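Local coordinates for protein DNA ligase (Aquifex aeolicus, PDB 3QWU) that probably joins nucleic-acid ends through an adenylated intermediate, and binds adenosine and calcium, at residues K206-E210 / E211-G215. Residues are numbered along the deposited sequence; the frame is centred on the assembly and turned at random.
Sequences KRFNE and EGREG
Phe-208 O takes the backbone N of Arg-213 at 2.8 Å in a nearly straight bond (172°), while Glu-211 N bonds to Arg-207 O as the helix ends. Gly-212 N reaches Asn-209 O at 3.2 Å, from above the carbonyl plane. Gly-212 has positive phi, and the turn is a Schellman motif closing helix 195-210. On the side-chain level, Arg-213 touches Phe-208 through CB and CD, and its guanidinium plane is turned 43° from the ring. Its CD sits over the centre of one face, 3.8 Å from the centroid, a CH-pi contact. CG of Arg-213 is anti to its carbonyl carbon (chi1 -78°), and the chain runs extended from CG, passing CD over the ring and carrying NE away from it. Gly-215 O meets the same ring at its edge, 3.6 Å from CE2. The turn leads into strand 215-220 of the RNA ligase-type domain, beside the adenosine pocket. Arg-213 NH1 forms a salt bridge with Glu-79, an adenosine-binding residue. Replacing Phe-208 by an alanine would probably leave the aliphatic part of Arg-213 without its platform and its guanidinium less well placed for Glu-79. Glu-211 stands between two arginines. Its OE1 is 3.4 Å from Arg-213 NE, well out of the guanidinium plane, so the attraction is one of charge alone. Its OE2 makes a long salt bridge to Arg-207 NE (3.9 Å), at the guanidinium edge.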
ATOM      1  N   LYS A 206       7.499 -16.477  21.538  1.00 29.45           N
ATOM      2  CA  LYS A 206       8.350 -15.501  22.149  1.00 30.84           C
ATOM      3  C   LYS A 206       9.808 -15.884  21.906  1.00 30.72           C
ATOM      4  O   LYS A 206      10.614 -15.042  21.570  1.00 30.12           O
ATOM      5  CB  LYS A 206       8.076 -15.467  23.668  1.00 32.93           C
ATOM      6  CG  LYS A 206       8.928 -14.464  24.441  1.00 36.23           C
ATOM      7  CD  LYS A 206       9.015 -14.814  25.889  1.00 42.62           C
ATOM      8  CE  LYS A 206       9.697 -13.723  26.704  1.00 46.73           C
ATOM      9  NZ  LYS A 206      10.981 -14.184  27.329  1.00 49.94           N
ATOM     10  N   ARG A 207      10.136 -17.170  22.079  1.00 31.84           N
ATOM     11  CA  ARG A 207      11.512 -17.654  21.905  1.00 31.74           C
ATOM     12  C   ARG A 207      11.962 -17.561  20.412  1.00 30.33           C
ATOM     13  O   ARG A 207      12.976 -16.977  20.048  1.00 28.63           O
ATOM     14  CB  ARG A 207      11.636 -19.077  22.467  1.00 32.48           C
ATOM     15  CG  ARG A 207      13.073 -19.592  22.446  1.00 33.47           C
ATOM     16  CD  ARG A 207      13.238 -20.974  22.987  1.00 33.25           C
ATOM     17  NE  ARG A 207      12.690 -22.025  22.143  1.00 33.67           N
ATOM     18  CZ  ARG A 207      11.541 -22.655  22.334  1.00 31.75           C
ATOM     19  NH1 ARG A 207      10.749 -22.375  23.354  1.00 34.19           N
ATOM     20  NH2 ARG A 207      11.201 -23.613  21.501  1.00 31.49           N
ATOM     21  N   PHE A 208      11.116 -18.054  19.535  1.00 30.72           N
ATOM     22  CA  PHE A 208      11.373 -18.010  18.115  1.00 28.59           C
ATOM     23  C   PHE A 208      11.623 -16.586  17.664  1.00 28.83           C
ATOM     24  O   PHE A 208      12.518 -16.275  16.849  1.00 27.58           O
ATOM     25  CB  PHE A 208      10.100 -18.597  17.407  1.00 29.21           C
ATOM     26  CG  PHE A 208      10.187 -20.035  17.107  1.00 25.44           C
ATOM     27  CD1 PHE A 208      10.944 -20.858  17.870  1.00 26.18           C
ATOM     28  CD2 PHE A 208       9.530 -20.553  16.017  1.00 26.19           C
ATOM     29  CE1 PHE A 208      11.078 -22.204  17.553  1.00 30.58           C
ATOM     30  CE2 PHE A 208       9.616 -21.920  15.692  1.00 26.86           C
ATOM     31  CZ  PHE A 208      10.379 -22.748  16.468  1.00 28.33           C
ATOM     32  N   ASN A 209      10.756 -15.709  18.153  1.00 29.44           N
ATOM     33  CA  ASN A 209      10.823 -14.313  17.798  1.00 29.06           C
ATOM     34  C   ASN A 209      12.163 -13.783  18.255  1.00 29.97           C
ATOM     35  O   ASN A 209      12.819 -13.120  17.520  1.00 29.86           O
ATOM     36  CB  ASN A 209       9.690 -13.462  18.434  1.00 29.33           C
ATOM     37  CG  ASN A 209       9.733 -11.980  17.930  1.00 28.48           C
ATOM     38  OD1 ASN A 209       9.742 -11.712  16.734  1.00 29.63           O
ATOM     39  ND2 ASN A 209       9.895 -11.081  18.824  1.00 29.31           N
ATOM     40  N   GLU A 210      12.551 -14.076  19.488  1.00 31.53           N
ATOM     41  CA  GLU A 210      13.859 -13.663  19.948  1.00 32.61           C
ATOM     42  C   GLU A 210      14.963 -14.310  19.177  1.00 32.04           C
ATOM     43  O   GLU A 210      16.007 -13.711  19.041  1.00 32.12           O
ATOM     44  CB  GLU A 210      14.033 -13.957  21.442  1.00 34.62           C
ATOM     45  CG  GLU A 210      13.144 -13.098  22.359  1.00 35.32           C
ATOM     46  CD  GLU A 210      12.976 -13.667  23.771  1.00 40.21           C
ATOM     47  OE1 GLU A 210      13.482 -14.761  24.055  1.00 45.06           O
ATOM     48  OE2 GLU A 210      12.318 -13.045  24.629  1.00 45.91           O
ATOM     49  N   GLU A 211      14.748 -15.530  18.656  1.00 31.57           N
ATOM     50  CA  GLU A 211      15.788 -16.251  17.866  1.00 30.53           C
ATOM     51  C   GLU A 211      15.739 -15.880  16.380  1.00 29.88           C
ATOM     52  O   GLU A 211      16.462 -16.420  15.578  1.00 30.14           O
ATOM     53  CB  GLU A 211      15.596 -17.768  17.976  1.00 30.40           C
ATOM     54  CG  GLU A 211      15.843 -18.380  19.378  1.00 32.08           C
ATOM     55  CD  GLU A 211      15.431 -19.855  19.471  1.00 32.24           C
ATOM     56  OE1 GLU A 211      14.685 -20.302  18.578  1.00 27.21           O
ATOM     57  OE2 GLU A 211      15.850 -20.548  20.442  1.00 32.61           O
ATOM     58  N   GLY A 212      14.838 -15.014  15.990  1.00 30.11           N
ATOM     59  CA  GLY A 212      14.728 -14.649  14.564  1.00 29.91           C
ATOM     60  C   GLY A 212      14.121 -15.707  13.684  1.00 29.74           C
ATOM     61  O   GLY A 212      14.438 -15.792  12.521  1.00 31.88           O
ATOM     62  N   ARG A 213      13.265 -16.549  14.212  1.00 30.05           N
ATOM     63  CA  ARG A 213      12.611 -17.561  13.371  1.00 29.54           C
ATOM     64  C   ARG A 213      11.336 -17.002  12.780  1.00 28.99           C
ATOM     65  O   ARG A 213      10.840 -15.958  13.236  1.00 28.32           O
ATOM     66  CB  ARG A 213      12.344 -18.815  14.206  1.00 31.12           C
ATOM     67  CG  ARG A 213      13.661 -19.587  14.333  1.00 31.90           C
ATOM     68  CD  ARG A 213      13.681 -20.765  15.168  1.00 34.18           C
ATOM     69  NE  ARG A 213      15.087 -21.133  15.289  1.00 40.76           N
ATOM     70  CZ  ARG A 213      15.643 -22.251  14.841  1.00 44.70           C
ATOM     71  NH1 ARG A 213      14.910 -23.241  14.267  1.00 44.69           N
ATOM     72  NH2 ARG A 213      16.947 -22.399  15.021  1.00 42.70           N
ATOM     73  N   GLU A 214      10.836 -17.624  11.729  1.00 28.06           N
ATOM     74  CA  GLU A 214       9.722 -16.987  11.028  1.00 28.61           C
ATOM     75  C   GLU A 214       8.395 -17.078  11.779  1.00 28.82           C
ATOM     76  O   GLU A 214       7.625 -16.128  11.803  1.00 29.12           O
ATOM     77  CB  GLU A 214       9.544 -17.521   9.626  1.00 28.41           C
ATOM     78  CG  GLU A 214       8.554 -16.664   8.870  1.00 29.80           C
ATOM     79  CD  GLU A 214       8.443 -17.073   7.420  1.00 36.62           C
ATOM     80  OE1 GLU A 214       8.464 -16.157   6.563  1.00 41.92           O
ATOM     81  OE2 GLU A 214       8.364 -18.294   7.136  1.00 36.17           O
ATOM     82  N   GLY A 215       8.158 -18.202  12.444  1.00 29.49           N
ATOM     83  CA  GLY A 215       6.843 -18.521  12.960  1.00 29.37           C
ATOM     84  C   GLY A 215       6.591 -20.008  13.031  1.00 28.95           C
ATOM     85  O   GLY A 215       7.526 -20.795  13.015  1.00 29.93           O
TER